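Local coordinates for 11R-lipoxygenase (Gersemia fruticosa, PDB 3VF1), which is a calcium-dependent, non-heme iron lipoxygenase that probably inserts molecular oxygen into polyunsaturated fatty acids, at residues T36-S41 with K59-D64; S41-G46 with M85-E90; E184-L189 with N432-N437. One frame throughout, in Å; residues are numbered along the deposited sequence.

Contact 1. Residues T36-S41 with K59-D64; sequences TDASVS and KYFHND. Unlike the reference sequence in segment 59-64: Tyr60 (reference Asp).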
loop_
_atom_site.group_PDB
_atom_site.type_symbol
_atom_site.label_atom_id
_atom_site.label_comp_id
_atom_site.label_asym_id
_atom_site.label_seq_id
_atom_site.Cartn_x
_atom_site.Cartn_y
_atom_site.Cartn_z
ATOM N N THR A 36 28.110 -10.285 18.539
ATOM C CA THR A 36 29.433 -9.733 18.269
ATOM C C THR A 36 30.113 -10.436 17.098
ATOM O O THR A 36 30.435 -9.810 16.088
ATOM C CB THR A 36 30.344 -9.848 19.506
ATOM O OG1 THR A 36 29.755 -9.143 20.606
ATOM C CG2 THR A 36 31.723 -9.271 19.215
ATOM N N ASP A 37 30.331 -11.739 17.240
ATOM C CA ASP A 37 31.057 -12.505 16.234
ATOM C C ASP A 37 30.209 -12.707 14.981
ATOM O O ASP A 37 29.413 -13.642 14.902
ATOM C CB ASP A 37 31.482 -13.859 16.806
ATOM C CG ASP A 37 32.669 -14.454 16.074
ATOM O OD1 ASP A 37 32.523 -14.794 14.882
ATOM O OD2 ASP A 37 33.745 -14.585 16.692
ATOM N N ALA A 38 30.384 -11.826 14.001
ATOM C CA ALA A 38 29.636 -11.914 12.752
ATOM C C ALA A 38 30.497 -12.509 11.643
ATOM O O ALA A 38 30.254 -12.269 10.459
ATOM C CB ALA A 38 29.138 -10.544 12.347
ATOM N N SER A 39 31.501 -13.288 12.032
ATOM C CA SER A 39 32.405 -13.911 11.075
ATOM C C SER A 39 31.683 -14.949 10.221
ATOM O O SER A 39 30.814 -15.673 10.706
ATOM C CB SER A 39 33.572 -14.574 11.805
ATOM O OG SER A 39 34.296 -13.629 12.573
ATOM N N VAL A 40 32.058 -15.017 8.947
ATOM C CA VAL A 40 31.476 -15.980 8.021
ATOM C C VAL A 40 32.554 -16.531 7.099
ATOM O O VAL A 40 33.700 -16.086 7.137
ATOM C CB VAL A 40 30.372 -15.341 7.158
ATOM C CG1 VAL A 40 29.245 -14.817 8.035
ATOM C CG2 VAL A 40 30.948 -14.228 6.297
ATOM N N SER A 41 32.180 -17.505 6.277
ATOM C CA SER A 41 33.089 -18.050 5.280
ATOM C C SER A 41 32.516 -17.811 3.887
ATOM O O SER A 41 31.302 -17.837 3.700
ATOM C CB SER A 41 33.313 -19.544 5.518
ATOM O OG SER A 41 32.093 -20.261 5.457
ATOM N N LYS A 59 34.575 -10.855 11.180
ATOM C CA LYS A 59 33.859 -9.609 11.415
ATOM C C LYS A 59 33.457 -9.508 12.880
ATOM O O LYS A 59 32.783 -10.392 13.410
ATOM C CB LYS A 59 32.620 -9.528 10.524
ATOM C CG LYS A 59 31.782 -8.274 10.734
ATOM C CD LYS A 59 32.581 -7.009 10.464
ATOM C CE LYS A 59 31.713 -5.768 10.607
ATOM N NZ LYS A 59 32.491 -4.509 10.440
ATOM N N TYR A 60 33.877 -8.427 13.529
ATOM C CA TYR A 60 33.560 -8.205 14.933
ATOM C C TYR A 60 32.954 -6.821 15.125
ATOM O O TYR A 60 33.488 -5.826 14.632
ATOM C CB TYR A 60 34.818 -8.345 15.792
ATOM C CG TYR A 60 35.531 -9.668 15.618
ATOM C CD1 TYR A 60 35.058 -10.819 16.234
ATOM C CD2 TYR A 60 36.679 -9.764 14.843
ATOM C CE1 TYR A 60 35.706 -12.030 16.079
ATOM C CE2 TYR A 60 37.335 -10.971 14.683
ATOM C CZ TYR A 60 36.844 -12.100 15.303
ATOM O OH TYR A 60 37.493 -13.303 15.147
ATOM N N PHE A 61 31.835 -6.763 15.839
ATOM C CA PHE A 61 31.159 -5.497 16.093
ATOM C C PHE A 61 31.594 -4.908 17.431
ATOM O O PHE A 61 31.387 -5.511 18.485
ATOM C CB PHE A 61 29.641 -5.684 16.067
ATOM C CG PHE A 61 29.085 -5.910 14.689
ATOM C CD1 PHE A 61 29.056 -4.880 13.764
ATOM C CD2 PHE A 61 28.586 -7.150 14.320
ATOM C CE1 PHE A 61 28.545 -5.081 12.496
ATOM C CE2 PHE A 61 28.072 -7.355 13.051
ATOM C CZ PHE A 61 28.051 -6.319 12.139
ATOM N N HIS A 62 32.199 -3.724 17.377
ATOM C CA HIS A 62 32.689 -3.051 18.576
ATOM C C HIS A 62 31.541 -2.764 19.541
ATOM O O HIS A 62 31.455 -3.367 20.611
ATOM C CB HIS A 62 33.403 -1.748 18.204
ATOM C CG HIS A 62 34.500 -1.925 17.201
ATOM N ND1 HIS A 62 34.291 -1.823 15.842
ATOM C CD2 HIS A 62 35.817 -2.201 17.359
ATOM C CE1 HIS A 62 35.431 -2.025 15.207
ATOM N NE2 HIS A 62 36.372 -2.258 16.103
ATOM N N ASN A 63 30.664 -1.843 19.155
ATOM C CA ASN A 63 29.504 -1.499 19.967
ATOM C C ASN A 63 28.220 -2.006 19.317
ATOM O O ASN A 63 28.261 -2.641 18.263
ATOM C CB ASN A 63 29.431 0.014 20.192
ATOM C CG ASN A 63 29.388 0.797 18.894
ATOM O OD1 ASN A 63 28.315 1.075 18.359
ATOM N ND2 ASN A 63 30.558 1.164 18.385
ATOM N N ASP A 64 27.084 -1.730 19.948
ATOM C CA ASP A 64 25.802 -2.219 19.454
ATOM C C ASP A 64 25.196 -1.283 18.409
ATOM O O ASP A 64 24.531 -1.733 17.476
ATOM C CB ASP A 64 24.821 -2.396 20.615
ATOM C CG ASP A 64 23.497 -2.988 20.172
ATOM O OD1 ASP A 64 23.498 -3.816 19.237
ATOM O OD2 ASP A 64 22.454 -2.623 20.756
#

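Contact 2. Residues S41-G46 with M85-E90; sequences SIKLTG and MITLKE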
loop_
_atom_site.group_PDB
_atom_site.type_symbol
_atom_site.label_atom_id
_atom_site.label_comp_id
_atom_site.label_asym_id
_atom_site.label_seq_id
_atom_site.Cartn_x
_atom_site.Cartn_y
_atom_site.Cartn_z
ATOM N N SER A 41 32.180 -17.505 6.277
ATOM C CA SER A 41 33.089 -18.050 5.280
ATOM C C SER A 41 32.516 -17.811 3.887
ATOM O O SER A 41 31.302 -17.837 3.700
ATOM C CB SER A 41 33.313 -19.544 5.518
ATOM O OG SER A 41 32.093 -20.261 5.457
ATOM N N ILE A 42 33.392 -17.577 2.914
ATOM C CA ILE A 42 32.956 -17.266 1.558
ATOM C C ILE A 42 33.605 -18.173 0.512
ATOM O O ILE A 42 34.822 -18.157 0.331
ATOM C CB ILE A 42 33.245 -15.790 1.202
ATOM C CG1 ILE A 42 32.869 -15.515 -0.255
ATOM C CG2 ILE A 42 34.709 -15.449 1.455
ATOM C CD1 ILE A 42 32.892 -14.051 -0.625
ATOM N N LYS A 43 32.784 -18.969 -0.167
ATOM C CA LYS A 43 33.264 -19.836 -1.240
ATOM C C LYS A 43 32.875 -19.272 -2.600
ATOM O O LYS A 43 31.691 -19.165 -2.922
ATOM C CB LYS A 43 32.698 -21.250 -1.092
ATOM C CG LYS A 43 33.083 -22.184 -2.235
ATOM C CD LYS A 43 32.637 -23.619 -1.984
ATOM C CE LYS A 43 31.125 -23.751 -1.997
ATOM N NZ LYS A 43 30.696 -25.177 -1.936
ATOM N N LEU A 44 33.874 -18.915 -3.397
ATOM C CA LEU A 44 33.631 -18.375 -4.728
ATOM C C LEU A 44 33.349 -19.506 -5.709
ATOM O O LEU A 44 33.777 -20.641 -5.500
ATOM C CB LEU A 44 34.838 -17.567 -5.203
ATOM C CG LEU A 44 35.453 -16.624 -4.166
ATOM C CD1 LEU A 44 36.451 -15.681 -4.822
ATOM C CD2 LEU A 44 34.374 -15.846 -3.434
ATOM N N THR A 45 32.623 -19.193 -6.777
ATOM C CA THR A 45 32.327 -20.172 -7.818
ATOM C C THR A 45 32.404 -19.521 -9.191
ATOM O O THR A 45 31.754 -18.508 -9.448
ATOM C CB THR A 45 30.931 -20.794 -7.636
ATOM O OG1 THR A 45 30.869 -21.482 -6.381
ATOM C CG2 THR A 45 30.631 -21.773 -8.761
ATOM N N GLY A 46 33.204 -20.110 -10.073
ATOM C CA GLY A 46 33.402 -19.565 -11.402
ATOM C C GLY A 46 32.251 -19.885 -12.334
ATOM O O GLY A 46 31.439 -20.769 -12.056
ATOM N N MET A 85 28.903 -16.563 -8.853
ATOM C CA MET A 85 28.185 -16.481 -7.589
ATOM C C MET A 85 29.113 -16.754 -6.412
ATOM O O MET A 85 30.226 -17.246 -6.585
ATOM C CB MET A 85 27.032 -17.485 -7.577
ATOM C CG MET A 85 27.477 -18.936 -7.568
ATOM S SD MET A 85 26.104 -20.088 -7.760
ATOM C CE MET A 85 25.618 -19.751 -9.448
ATOM N N ILE A 86 28.641 -16.425 -5.213
ATOM C CA ILE A 86 29.388 -16.681 -3.990
ATOM C C ILE A 86 28.479 -17.375 -2.990
ATOM O O ILE A 86 27.258 -17.257 -3.069
ATOM C CB ILE A 86 29.910 -15.375 -3.360
ATOM C CG1 ILE A 86 28.747 -14.551 -2.797
ATOM C CG2 ILE A 86 30.698 -14.570 -4.384
ATOM C CD1 ILE A 86 29.165 -13.242 -2.157
ATOM N N THR A 87 29.075 -18.097 -2.051
ATOM C CA THR A 87 28.311 -18.761 -1.004
ATOM C C THR A 87 28.811 -18.311 0.363
ATOM O O THR A 87 30.015 -18.265 0.610
ATOM C CB THR A 87 28.417 -20.291 -1.109
ATOM O OG1 THR A 87 28.080 -20.707 -2.439
ATOM C CG2 THR A 87 27.479 -20.962 -0.118
ATOM N N LEU A 88 27.877 -17.979 1.247
ATOM C CA LEU A 88 28.216 -17.466 2.566
ATOM C C LEU A 88 27.657 -18.380 3.650
ATOM O O LEU A 88 26.519 -18.837 3.561
ATOM C CB LEU A 88 27.668 -16.049 2.734
ATOM C CG LEU A 88 28.299 -15.005 1.811
ATOM C CD1 LEU A 88 27.448 -13.746 1.756
ATOM C CD2 LEU A 88 29.713 -14.675 2.269
ATOM N N LYS A 89 28.469 -18.646 4.667
ATOM C CA LYS A 89 28.082 -19.546 5.746
ATOM C C LYS A 89 28.544 -18.989 7.085
ATOM O O LYS A 89 29.660 -18.486 7.203
ATOM C CB LYS A 89 28.696 -20.930 5.516
ATOM C CG LYS A 89 28.495 -21.917 6.661
ATOM C CD LYS A 89 27.048 -22.358 6.783
ATOM C CE LYS A 89 26.848 -23.283 7.974
ATOM N NZ LYS A 89 25.426 -23.696 8.131
ATOM N N GLU A 90 27.683 -19.077 8.093
ATOM C CA GLU A 90 28.031 -18.601 9.424
ATOM C C GLU A 90 29.290 -19.313 9.910
ATOM O O GLU A 90 29.351 -20.542 9.943
ATOM C CB GLU A 90 26.869 -18.810 10.401
ATOM C CG GLU A 90 26.589 -20.262 10.760
ATOM C CD GLU A 90 27.434 -20.759 11.921
ATOM O OE1 GLU A 90 28.132 -19.936 12.550
ATOM O OE2 GLU A 90 27.397 -21.975 12.204
#

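Contact 3. Residues E184-L189 with N432-N437; sequences EEPKSL and NTLGRN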
loop_
_atom_site.group_PDB
_atom_site.type_symbol
_atom_site.label_atom_id
_atom_site.label_comp_id
_atom_site.label_asym_id
_atom_site.label_seq_id
_atom_site.Cartn_x
_atom_site.Cartn_y
_atom_site.Cartn_z
ATOM N N GLU A 184 2.404 -16.979 11.936
ATOM C CA GLU A 184 1.575 -16.743 13.112
ATOM C C GLU A 184 1.784 -15.331 13.646
ATOM O O GLU A 184 0.846 -14.688 14.118
ATOM C CB GLU A 184 1.891 -17.767 14.201
ATOM C CG GLU A 184 0.974 -17.681 15.410
ATOM C CD GLU A 184 1.180 -18.827 16.384
ATOM O OE1 GLU A 184 1.880 -19.797 16.023
ATOM O OE2 GLU A 184 0.641 -18.756 17.509
ATOM N N GLU A 185 3.021 -14.855 13.562
ATOM C CA GLU A 185 3.363 -13.511 14.012
ATOM C C GLU A 185 4.483 -12.938 13.150
ATOM O O GLU A 185 5.129 -13.669 12.403
ATOM C CB GLU A 185 3.804 -13.532 15.477
ATOM C CG GLU A 185 2.808 -14.186 16.427
ATOM C CD GLU A 185 3.232 -14.063 17.880
ATOM O OE1 GLU A 185 4.104 -13.215 18.173
ATOM O OE2 GLU A 185 2.699 -14.813 18.724
ATOM N N PRO A 186 4.718 -11.622 13.250
ATOM C CA PRO A 186 5.813 -11.017 12.485
ATOM C C PRO A 186 7.155 -11.691 12.762
ATOM O O PRO A 186 7.994 -11.771 11.868
ATOM C CB PRO A 186 5.829 -9.569 12.982
ATOM C CG PRO A 186 4.439 -9.314 13.443
ATOM C CD PRO A 186 3.954 -10.616 14.009
ATOM N N LYS A 187 7.344 -12.175 13.987
ATOM C CA LYS A 187 8.602 -12.806 14.380
ATOM C C LYS A 187 8.779 -14.193 13.768
ATOM O O LYS A 187 9.903 -14.643 13.552
ATOM C CB LYS A 187 8.698 -12.906 15.905
ATOM C CG LYS A 187 9.063 -11.602 16.597
ATOM C CD LYS A 187 10.480 -11.172 16.247
ATOM C CE LYS A 187 10.924 -9.977 17.074
ATOM N NZ LYS A 187 12.323 -9.574 16.759
ATOM N N SER A 188 7.670 -14.871 13.492
ATOM C CA SER A 188 7.729 -16.219 12.930
ATOM C C SER A 188 8.036 -16.203 11.434
ATOM O O SER A 188 8.083 -17.253 10.794
ATOM C CB SER A 188 6.420 -16.970 13.191
ATOM O OG SER A 188 5.311 -16.277 12.649
ATOM N N LEU A 189 8.243 -15.012 10.881
ATOM C CA LEU A 189 8.632 -14.877 9.482
ATOM C C LEU A 189 10.143 -14.990 9.336
ATOM O O LEU A 189 10.881 -14.727 10.286
ATOM C CB LEU A 189 8.178 -13.525 8.925
ATOM C CG LEU A 189 6.693 -13.344 8.611
ATOM C CD1 LEU A 189 6.401 -11.882 8.314
ATOM C CD2 LEU A 189 6.279 -14.217 7.439
ATOM N N ASN A 432 1.253 -7.049 7.051
ATOM C CA ASN A 432 -0.013 -7.765 6.914
ATOM C C ASN A 432 -0.182 -8.847 7.975
ATOM O O ASN A 432 -1.296 -9.126 8.412
ATOM C CB ASN A 432 -0.138 -8.383 5.522
ATOM C CG ASN A 432 -0.546 -7.373 4.474
ATOM O OD1 ASN A 432 -0.520 -6.166 4.713
ATOM N ND2 ASN A 432 -0.929 -7.864 3.304
ATOM N N THR A 433 0.925 -9.460 8.380
ATOM C CA THR A 433 0.885 -10.461 9.436
ATOM C C THR A 433 0.485 -9.791 10.742
ATOM O O THR A 433 -0.297 -10.338 11.518
ATOM C CB THR A 433 2.244 -11.158 9.617
ATOM O OG1 THR A 433 2.599 -11.850 8.413
ATOM C CG2 THR A 433 2.184 -12.155 10.766
ATOM N N LEU A 434 1.028 -8.600 10.976
ATOM C CA LEU A 434 0.658 -7.805 12.138
ATOM C C LEU A 434 -0.801 -7.378 12.024
ATOM O O LEU A 434 -1.554 -7.438 12.997
ATOM C CB LEU A 434 1.554 -6.570 12.247
ATOM C CG LEU A 434 1.305 -5.663 13.454
ATOM C CD1 LEU A 434 1.733 -6.353 14.741
ATOM C CD2 LEU A 434 2.025 -4.337 13.287
ATOM N N GLY A 435 -1.193 -6.952 10.828
ATOM C CA GLY A 435 -2.557 -6.526 10.575
ATOM C C GLY A 435 -3.564 -7.619 10.882
ATOM O O GLY A 435 -4.626 -7.361 11.449
ATOM N N ARG A 436 -3.226 -8.848 10.510
ATOM C CA ARG A 436 -4.117 -9.980 10.739
ATOM C C ARG A 436 -4.331 -10.258 12.226
ATOM O O ARG A 436 -5.231 -11.009 12.596
ATOM C CB ARG A 436 -3.581 -11.233 10.042
ATOM C CG ARG A 436 -4.008 -11.355 8.588
ATOM C CD ARG A 436 -3.540 -12.664 7.971
ATOM N NE ARG A 436 -2.119 -12.640 7.635
ATOM C CZ ARG A 436 -1.621 -12.149 6.502
ATOM N NH1 ARG A 436 -2.422 -11.629 5.580
ATOM N NH2 ARG A 436 -0.313 -12.174 6.290
ATOM N N ASN A 437 -3.508 -9.652 13.076
ATOM C CA ASN A 437 -3.632 -9.841 14.517
ATOM C C ASN A 437 -4.088 -8.589 15.268
ATOM O O ASN A 437 -4.811 -8.690 16.256
ATOM C CB ASN A 437 -2.302 -10.324 15.102
ATOM C CG ASN A 437 -1.884 -11.681 14.563
ATOM O OD1 ASN A 437 -2.723 -12.513 14.220
ATOM N ND2 ASN A 437 -0.578 -11.910 14.488
#

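Contact 1. Residues T36-S41 with K59-D64
Lys59 meets Ser39 and Ala38 through its backbone: its N donates to Ser39 OG (3.1 Å), and its O accepts Ala38 N at 2.9 Å, the donor tilted 24° from the carbonyl plane. Ser39 OG, turned beside its own backbone N (chi1 -59°), also donates to Asp37 OD1 from above the carboxylate plane, so one hydroxyl ties the acid to the opposing backbone. The Lys59 chain lays CG against Ala38 CB (3.8 Å), bends at chi2 and carries its ammonium away to a salt bridge with Asp71. At Tyr60, an aspartate in the reference sequence, the backbone bridges Asp37; the two side chains run alongside each other, ring and carboxylate planes 84° apart, with Asp37 OD2 at the ring edge, 3.3 Å from Tyr60 CE1. Phe61 N gives Thr36 O a weak bond of 3.4 Å, while Phe61 CE2 presses on Ala38 CB at 3.4 Å. The Ala38 methyl therefore touches both Lys59 and Phe61. Thr36 and Tyr60 adjoin Gly35 and Asp58, predicted calcium ligands, consistent with a calcium-binding loop region of the PLAT domain. The contact carries on the pairing of strands 40-46 and 55-57 beyond its rung at Val40 and Leu57; Asn91, Leu95 and Ser97, beyond strand 83-90, bond to the backbone of 36-41.

Contact 2. Residues S41-G46 with M85-E90
Ile42, Leu44, Ile86 and Leu88 form the apolar face of two neighbouring antiparallel strand segments, their directions 160° apart, in the PLAT beta sandwich. Ile86 reaches two residues of the partner strand, one with each branch. CG1 stands between the backbone N and the carbonyl carbon (chi1 70°) and sends CD1 to the CD1 of Ile42, 4.1 Å away on the diagonal; CG2, beside the backbone N, meets Leu44 CD2 at 4.0 Å. In both cases the side chains slant across one another. Ile42 and Leu88, a non-hydrogen-bonded pair, instead run alongside in the same direction, with Leu88 CD2 folded back to Ile42 CB at 3.9 Å. This face packs on strand 100-109 of the second sheet, where Ile101, Val104 and Ile106 receive Leu88, Ile86 and Leu44.

The other face is more mixed. Thr45 CB rests on Met85 CG (3.9 Å), both near helix 148-164, and the hydroxyl of Ser41 lies by Lys89 CB. The backbone bonds fall at the pairs of this face: Ser41 and Lys89 exchange two, as do Lys43 and Thr87, and Thr45 N donates to Met85 O at 3.1 Å. Ser41 OG adds a weak bond to Lys89 O, which thus takes both a backbone and a side-chain donor from the same residue. At the non-hydrogen-bonded pairs, CA-H...O contacts fill in: Ile42 CA lies 3.2 Å from Thr87 O, with an angle of 154° at the hydrogen.

Contact 3. Residues E184-L189 with N432-N437
Thr433 projects from its helix into the bend at Glu185 and Pro186. From CB the side chain forks, and its two branches do the touching. The methyl CG2, anti to the backbone N, presses on the peptide link between the two loop residues: it lies 3.4 Å from Glu185 C and 3.6 Å from Pro186 N, with the proline ring's CD a little further off. The other branch, OG1, beside the backbone N (chi1 -62°), passes Leu189 CD1 at 3.8 Å, the two side chains running antiparallel past each other. Its hydrogen bond goes back along the helix to Met429 O, so the buried hydroxyl is satisfied without the loop.

One helical turn on, Asn437 supplies the hydrogen bond between the segments. Its ND2 donates to Glu184 O at 3.1 Å with an N-H...O angle of 159°, the oxygen lying only 12° out of the amide plane, while OD1 accepts from Arg172. Putting an alanine here would probably leave Glu184 O without this donor and Arg172 without its amide acceptor, weakening the hold on the loop. Pro186 CG completes the packing against Leu434 CB (4.2 Å). Within the loop, Ser188 OG reaches back to Glu185 O at 2.6 Å, a bond across the bend.

Leu434, whose side chain also touches Phe204, is about 11 Å from the bound iron at its nearest, and Asn432 bonds to the backbone of the iron ligand His397. The contact thus lays the connection between helices 148-164 and 208-213 against helix 428-438, which is itself fastened to helix 369-410 by the Arg436-Glu401 salt bridge.

Overall arrangement
From the N terminus, contact 1 closes first, bringing 59-64 back to 36-41 around the rest of strand 40-46 and the short strand 55-57. Contact 2 opens at Ser41, which the two share, before contact 1 has closed, and ends at 85-90; their segments alternate, so the loops cross. Both use strand 40-46: one holds the loops at its start, the other pairs it with strand 83-90, and Val40 packs on Leu88, Lys89 and Glu90 where they meet. Contact 3 follows in series, its centre about 29 Å from that of contact 1 and 32 Å from that of contact 2. Spanning more than 240 residues, it ties a loop beyond helix 148-164 to helix 428-438 near the iron.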